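Local coordinates for protein putative oxidoreductase (Thermus thermophilus, PDB 2ISM) that folds as a six-bladed beta-propeller, is classed as a putative oxidoreductase, and carries a bound calcium ion, at residues Asp259-Trp264 / Leu293-Glu298; Gln162-Leu167 / Tyr197-Arg202. All blocks are in the same frame, centred on the assembly; numbering follows the deposited sequence.

Interaction 1 (Asp259-Trp264 / Leu293-Glu298)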
loop_
_atom_site.group_PDB
_atom_site.type_symbol
_atom_site.label_atom_id
_atom_site.label_comp_id
_atom_site.label_asym_id
_atom_site.label_seq_id
_atom_site.Cartn_x
_atom_site.Cartn_y
_atom_site.Cartn_z
ATOM N N ASP B 259 -9.411 4.645 -27.607
ATOM C CA ASP B 259 -10.487 4.508 -26.630
ATOM C C ASP B 259 -9.944 4.619 -25.216
ATOM O O ASP B 259 -8.763 4.369 -24.963
ATOM C CB ASP B 259 -11.189 3.150 -26.753
ATOM C CG ASP B 259 -11.897 2.963 -28.077
ATOM O OD1 ASP B 259 -12.453 3.946 -28.610
ATOM O OD2 ASP B 259 -11.910 1.817 -28.573
ATOM N N PRO B 260 -10.803 5.002 -24.268
ATOM C CA PRO B 260 -10.338 5.116 -22.887
ATOM C C PRO B 260 -10.169 3.739 -22.254
ATOM O O PRO B 260 -10.772 2.757 -22.698
ATOM C CB PRO B 260 -11.444 5.929 -22.219
ATOM C CG PRO B 260 -12.662 5.542 -23.000
ATOM C CD PRO B 260 -12.155 5.565 -24.418
ATOM N N LEU B 261 -9.322 3.673 -21.234
ATOM C CA LEU B 261 -9.084 2.437 -20.504
ATOM C C LEU B 261 -10.387 2.087 -19.797
ATOM O O LEU B 261 -10.735 0.916 -19.629
ATOM C CB LEU B 261 -7.983 2.647 -19.469
ATOM C CG LEU B 261 -7.847 1.580 -18.380
ATOM C CD1 LEU B 261 -7.400 0.263 -18.989
ATOM C CD2 LEU B 261 -6.852 2.058 -17.339
ATOM N N TYR B 262 -11.104 3.125 -19.381
ATOM C CA TYR B 262 -12.374 2.961 -18.695
ATOM C C TYR B 262 -13.153 4.262 -18.788
ATOM O O TYR B 262 -12.564 5.344 -18.844
ATOM C CB TYR B 262 -12.140 2.623 -17.219
ATOM C CG TYR B 262 -13.382 2.148 -16.498
ATOM C CD1 TYR B 262 -13.828 0.837 -16.637
ATOM C CD2 TYR B 262 -14.129 3.017 -15.704
ATOM C CE1 TYR B 262 -14.987 0.401 -16.006
ATOM C CE2 TYR B 262 -15.290 2.594 -15.069
ATOM C CZ TYR B 262 -15.714 1.284 -15.224
ATOM O OH TYR B 262 -16.864 0.860 -14.605
ATOM N N PHE B 263 -14.477 4.159 -18.824
ATOM C CA PHE B 263 -15.316 5.346 -18.862
ATOM C C PHE B 263 -16.634 5.047 -18.166
ATOM O O PHE B 263 -17.100 3.908 -18.155
ATOM C CB PHE B 263 -15.556 5.830 -20.302
ATOM C CG PHE B 263 -16.423 4.921 -21.128
ATOM C CD1 PHE B 263 -15.889 3.789 -21.740
ATOM C CD2 PHE B 263 -17.771 5.213 -21.318
ATOM C CE1 PHE B 263 -16.685 2.961 -22.532
ATOM C CE2 PHE B 263 -18.576 4.393 -22.106
ATOM C CZ PHE B 263 -18.030 3.265 -22.716
ATOM N N TRP B 264 -17.236 6.079 -17.584
ATOM C CA TRP B 264 -18.522 5.937 -16.912
ATOM C C TRP B 264 -19.652 6.520 -17.753
ATOM O O TRP B 264 -19.854 7.734 -17.783
ATOM C CB TRP B 264 -18.486 6.613 -15.539
ATOM C CG TRP B 264 -17.510 5.989 -14.589
ATOM C CD1 TRP B 264 -17.778 5.049 -13.637
ATOM C CD2 TRP B 264 -16.107 6.262 -14.497
ATOM N NE1 TRP B 264 -16.628 4.719 -12.959
ATOM C CE2 TRP B 264 -15.587 5.451 -13.469
ATOM C CE3 TRP B 264 -15.233 7.112 -15.184
ATOM C CZ2 TRP B 264 -14.240 5.465 -13.112
ATOM C CZ3 TRP B 264 -13.896 7.124 -14.827
ATOM C CH2 TRP B 264 -13.413 6.306 -13.802
ATOM N N LEU B 293 -9.813 1.264 -9.052
ATOM C CA LEU B 293 -9.928 0.498 -10.286
ATOM C C LEU B 293 -8.948 -0.668 -10.226
ATOM O O LEU B 293 -7.739 -0.467 -10.111
ATOM C CB LEU B 293 -9.621 1.376 -11.508
ATOM C CG LEU B 293 -10.740 2.248 -12.085
ATOM C CD1 LEU B 293 -11.288 3.189 -11.026
ATOM C CD2 LEU B 293 -10.195 3.034 -13.263
ATOM N N VAL B 294 -9.477 -1.885 -10.281
ATOM C CA VAL B 294 -8.644 -3.078 -10.235
ATOM C C VAL B 294 -8.262 -3.431 -11.663
ATOM O O VAL B 294 -9.124 -3.716 -12.496
ATOM C CB VAL B 294 -9.400 -4.260 -9.597
ATOM C CG1 VAL B 294 -8.468 -5.453 -9.456
ATOM C CG2 VAL B 294 -9.954 -3.847 -8.239
ATOM N N LEU B 295 -6.964 -3.408 -11.941
ATOM C CA LEU B 295 -6.468 -3.683 -13.279
ATOM C C LEU B 295 -5.913 -5.086 -13.488
ATOM O O LEU B 295 -5.409 -5.727 -12.564
ATOM C CB LEU B 295 -5.379 -2.673 -13.641
ATOM C CG LEU B 295 -5.656 -1.194 -13.362
ATOM C CD1 LEU B 295 -4.439 -0.374 -13.763
ATOM C CD2 LEU B 295 -6.888 -0.740 -14.124
ATOM N N GLU B 296 -6.008 -5.544 -14.731
ATOM C CA GLU B 296 -5.496 -6.843 -15.126
ATOM C C GLU B 296 -4.855 -6.659 -16.492
ATOM O O GLU B 296 -5.435 -6.030 -17.378
ATOM C CB GLU B 296 -6.618 -7.878 -15.218
ATOM C CG GLU B 296 -6.156 -9.216 -15.780
ATOM C CD GLU B 296 -7.214 -10.298 -15.680
ATOM O OE1 GLU B 296 -7.599 -10.652 -14.545
ATOM O OE2 GLU B 296 -7.659 -10.794 -16.737
ATOM N N GLY B 297 -3.652 -7.191 -16.657
ATOM C CA GLY B 297 -2.984 -7.064 -17.935
ATOM C C GLY B 297 -1.495 -6.825 -17.839
ATOM O O GLY B 297 -0.843 -7.205 -16.865
ATOM N N GLU B 298 -0.961 -6.182 -18.868
ATOM C CA GLU B 298 0.459 -5.885 -18.948
ATOM C C GLU B 298 0.639 -4.602 -19.748
ATOM O O GLU B 298 -0.336 -4.025 -20.231
ATOM C CB GLU B 298 1.180 -7.049 -19.634
ATOM C CG GLU B 298 0.696 -7.320 -21.053
ATOM C CD GLU B 298 1.082 -8.701 -21.555
ATOM O OE1 GLU B 298 2.221 -9.141 -21.289
ATOM O OE2 GLU B 298 0.246 -9.342 -22.228
#

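Interaction 2 (Gln162-Leu167 / Tyr197-Arg202)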
loop_
_atom_site.group_PDB
_atom_site.type_symbol
_atom_site.label_atom_id
_atom_site.label_comp_id
_atom_site.label_asym_id
_atom_site.label_seq_id
_atom_site.Cartn_x
_atom_site.Cartn_y
_atom_site.Cartn_z
ATOM N N GLN B 162 -8.369 19.058 -31.370
ATOM C CA GLN B 162 -7.866 18.371 -32.561
ATOM C C GLN B 162 -6.860 19.208 -33.347
ATOM O O GLN B 162 -6.237 18.724 -34.292
ATOM C CB GLN B 162 -9.036 18.005 -33.481
ATOM C CG GLN B 162 -9.968 16.937 -32.933
ATOM C CD GLN B 162 -9.265 15.612 -32.723
ATOM O OE1 GLN B 162 -8.520 15.152 -33.588
ATOM N NE2 GLN B 162 -9.506 14.986 -31.577
ATOM N N ASP B 163 -6.705 20.464 -32.947
ATOM C CA ASP B 163 -5.800 21.390 -33.617
ATOM C C ASP B 163 -4.379 21.307 -33.050
ATOM O O ASP B 163 -4.119 21.771 -31.941
ATOM C CB ASP B 163 -6.357 22.810 -33.463
ATOM C CG ASP B 163 -5.582 23.846 -34.258
ATOM O OD1 ASP B 163 -4.579 23.494 -34.919
ATOM O OD2 ASP B 163 -5.988 25.028 -34.214
ATOM N N LEU B 164 -3.457 20.721 -33.808
ATOM C CA LEU B 164 -2.076 20.612 -33.342
ATOM C C LEU B 164 -1.421 21.971 -33.119
ATOM O O LEU B 164 -0.403 22.068 -32.433
ATOM C CB LEU B 164 -1.232 19.801 -34.328
ATOM C CG LEU B 164 -1.472 18.291 -34.334
ATOM C CD1 LEU B 164 -0.590 17.638 -35.387
ATOM C CD2 LEU B 164 -1.172 17.720 -32.955
ATOM N N ALA B 165 -2.009 23.017 -33.695
ATOM C CA ALA B 165 -1.477 24.369 -33.558
ATOM C C ALA B 165 -1.932 25.038 -32.262
ATOM O O ALA B 165 -1.433 26.109 -31.899
ATOM C CB ALA B 165 -1.891 25.217 -34.758
ATOM N N SER B 166 -2.879 24.410 -31.569
ATOM C CA SER B 166 -3.391 24.948 -30.310
ATOM C C SER B 166 -2.864 24.185 -29.096
ATOM O O SER B 166 -2.752 22.964 -29.129
ATOM C CB SER B 166 -4.922 24.905 -30.301
ATOM O OG SER B 166 -5.428 25.280 -29.029
ATOM N N LEU B 167 -2.548 24.911 -28.026
ATOM C CA LEU B 167 -2.056 24.283 -26.802
ATOM C C LEU B 167 -3.222 23.758 -25.954
ATOM O O LEU B 167 -3.001 23.163 -24.896
ATOM C CB LEU B 167 -1.250 25.287 -25.964
ATOM C CG LEU B 167 0.077 25.830 -26.500
ATOM C CD1 LEU B 167 0.614 26.888 -25.541
ATOM C CD2 LEU B 167 1.073 24.687 -26.653
ATOM N N TYR B 197 2.198 16.498 -26.489
ATOM C CA TYR B 197 2.516 15.099 -26.250
ATOM C C TYR B 197 1.340 14.254 -26.741
ATOM O O TYR B 197 1.537 13.253 -27.430
ATOM C CB TYR B 197 2.753 14.854 -24.763
ATOM C CG TYR B 197 3.304 13.482 -24.441
ATOM C CD1 TYR B 197 4.608 13.130 -24.797
ATOM C CD2 TYR B 197 2.531 12.542 -23.759
ATOM C CE1 TYR B 197 5.130 11.875 -24.476
ATOM C CE2 TYR B 197 3.038 11.287 -23.434
ATOM C CZ TYR B 197 4.338 10.963 -23.792
ATOM O OH TYR B 197 4.851 9.736 -23.444
ATOM N N SER B 198 0.122 14.654 -26.371
ATOM C CA SER B 198 -1.092 13.960 -26.812
ATOM C C SER B 198 -2.198 14.989 -27.055
ATOM O O SER B 198 -2.165 16.085 -26.499
ATOM C CB SER B 198 -1.547 12.912 -25.782
ATOM O OG SER B 198 -1.942 13.496 -24.555
ATOM N N LEU B 199 -3.168 14.648 -27.895
ATOM C CA LEU B 199 -4.249 15.582 -28.206
ATOM C C LEU B 199 -5.615 14.909 -28.137
ATOM O O LEU B 199 -5.715 13.728 -27.819
ATOM C CB LEU B 199 -4.047 16.180 -29.605
ATOM C CG LEU B 199 -4.155 15.223 -30.800
ATOM C CD1 LEU B 199 -4.433 16.022 -32.066
ATOM C CD2 LEU B 199 -2.880 14.401 -30.941
ATOM N N GLY B 200 -6.663 15.667 -28.444
ATOM C CA GLY B 200 -8.007 15.116 -28.409
ATOM C C GLY B 200 -8.569 14.961 -27.008
ATOM O O GLY B 200 -9.327 14.026 -26.734
ATOM N N HIS B 201 -8.189 15.866 -26.111
ATOM C CA HIS B 201 -8.672 15.832 -24.732
ATOM C C HIS B 201 -9.558 17.017 -24.358
ATOM O O HIS B 201 -9.188 18.172 -24.590
ATOM C CB HIS B 201 -7.504 15.998 -23.749
ATOM C CG HIS B 201 -6.455 14.939 -23.875
ATOM N ND1 HIS B 201 -6.653 13.643 -23.447
ATOM C CD2 HIS B 201 -5.215 14.972 -24.417
ATOM C CE1 HIS B 201 -5.580 12.923 -23.723
ATOM N NE2 HIS B 201 -4.691 13.706 -24.313
ATOM N N ARG B 202 -10.726 16.728 -23.790
ATOM C CA ARG B 202 -11.667 17.770 -23.384
ATOM C C ARG B 202 -11.247 18.681 -22.236
ATOM O O ARG B 202 -11.040 19.878 -22.427
ATOM C CB ARG B 202 -12.986 17.086 -23.013
ATOM C CG ARG B 202 -14.145 18.040 -22.756
ATOM C CD ARG B 202 -15.451 17.272 -22.610
ATOM N NE ARG B 202 -16.566 18.117 -22.181
ATOM C CZ ARG B 202 -16.706 18.616 -20.956
ATOM N NH1 ARG B 202 -15.800 18.357 -20.023
ATOM N NH2 ARG B 202 -17.755 19.375 -20.663
#

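Interaction 1 (Asp259-Trp264 / Leu293-Glu298)
Leu261 and Tyr262 both form backbone hydrogen bonds with Val234, a classic beta bulge, and present their side chains to Leu295 and Leu293 across an interface between blades of the beta-propeller. Residues 262-264 form the outermost strand of one four-stranded antiparallel blade, whereas 293-298 belong to the third strand of the next. The nearest CA pairs, Leu261 CA with Leu295 CA at 9.8 Å and Tyr262 CA with Leu293 CA at 9.1 Å, are too far apart for backbone pairing; no hydrogen bond crosses, and between the two segments only side chains touch.

Leu293 turns one methyl to each of two aromatic residues. Its CD2 reaches the aliphatic start of Tyr262, 4.4 Å from Tyr262 CB, while Leu293 CD1 approaches the benzo edge of Trp264, near the ring plane, at 4.3 Å from Trp264 CZ2. The indole is already engaged on one face, where the edge atom CE2 of Tyr262 stands 3.2 Å above the Trp264 plane, displaced toward the rim. Conversely, Trp264 NE1 lies in the plane of the phenol at its edge. Phe268 meets the indole as well, and Tyr262 touches Val304 and Val307 of the following strand. Leu293 is further packed on Leu280 and Val282, in the neighbouring strand of its own blade.

Through the bulge the first segment is tied to strand 232-237, which contributes Glu233 to the calcium site; Pro260 and Phe263 rest on that residue.

The last meeting is between leucine tips. Leu261 has CG opposite its backbone nitrogen (chi1 165°), and Leu295 has CD1 extending its chain, with CD2 as the side branch; Leu261 CD2 and Leu295 CD2 end 4.3 Å apart.

Interaction 2 (Gln162-Leu167 / Tyr197-Arg202)
Leu199 and Gly200 meet Leu164 and Gln162 where the edge strand of a propeller blade passes the loop between that blade's second and third strands. Along the segment, Tyr197 and Ser198 first share Ile171 in a classic beta bulge, where the chain turns a corner. Ser198 OG and His201 NE2 share a hydrogen bond of 2.8 Å. Leu199 holds CG between its backbone N and carbonyl carbon (chi1 66°), and Leu199 CD1 lies 3.8 Å from Leu164 CD2. The backbone oxygen Gln162 O is 3.9 Å from Leu199 CD1. An Asx turn shapes that loop, Ala165 N binding Asp163 OD1 at 2.9 Å from above the carboxylate plane. Gly200, at positive phi (77°), brings its CA to 3.5 Å from Gln162 NE2; the amide's own bonds run to Trp245 O and, through OE1, to Asn242 ND2. His201 then has its ring rotation fixed by Ser198 at NE2 and Glu220 at ND1, and lies nearly parallel to the calcium ligand Tyr243. Arg202 follows, in a salt bridge with Glu226. Overall, strand 196-199 pairs with strand 170-174, and Tyr197, Ser198 and His201 pack on Ile237 of strand 232-237 in the next blade.

How the interactions relate
Both contacts involve the outermost strand of a propeller blade, yet they join different things. Interaction 1 bridges two successive blades and is buried, purely apolar and aromatic, met by side chains from both segments. Interaction 2 stays within one blade, tying its edge strand to its own loop; it is only partly buried, and besides one leucine pair it has a backbone carbonyl against a methyl and a side-chain amide against a glycine CA, the amide's hydrogen bonds going to Trp245 and Asn242. The two do not touch: nearest atoms are about 9 Å apart. Strand 232-237 relates them, pairing with 262-264 and receiving side chains from 197-202, and the calcium ion lies near both.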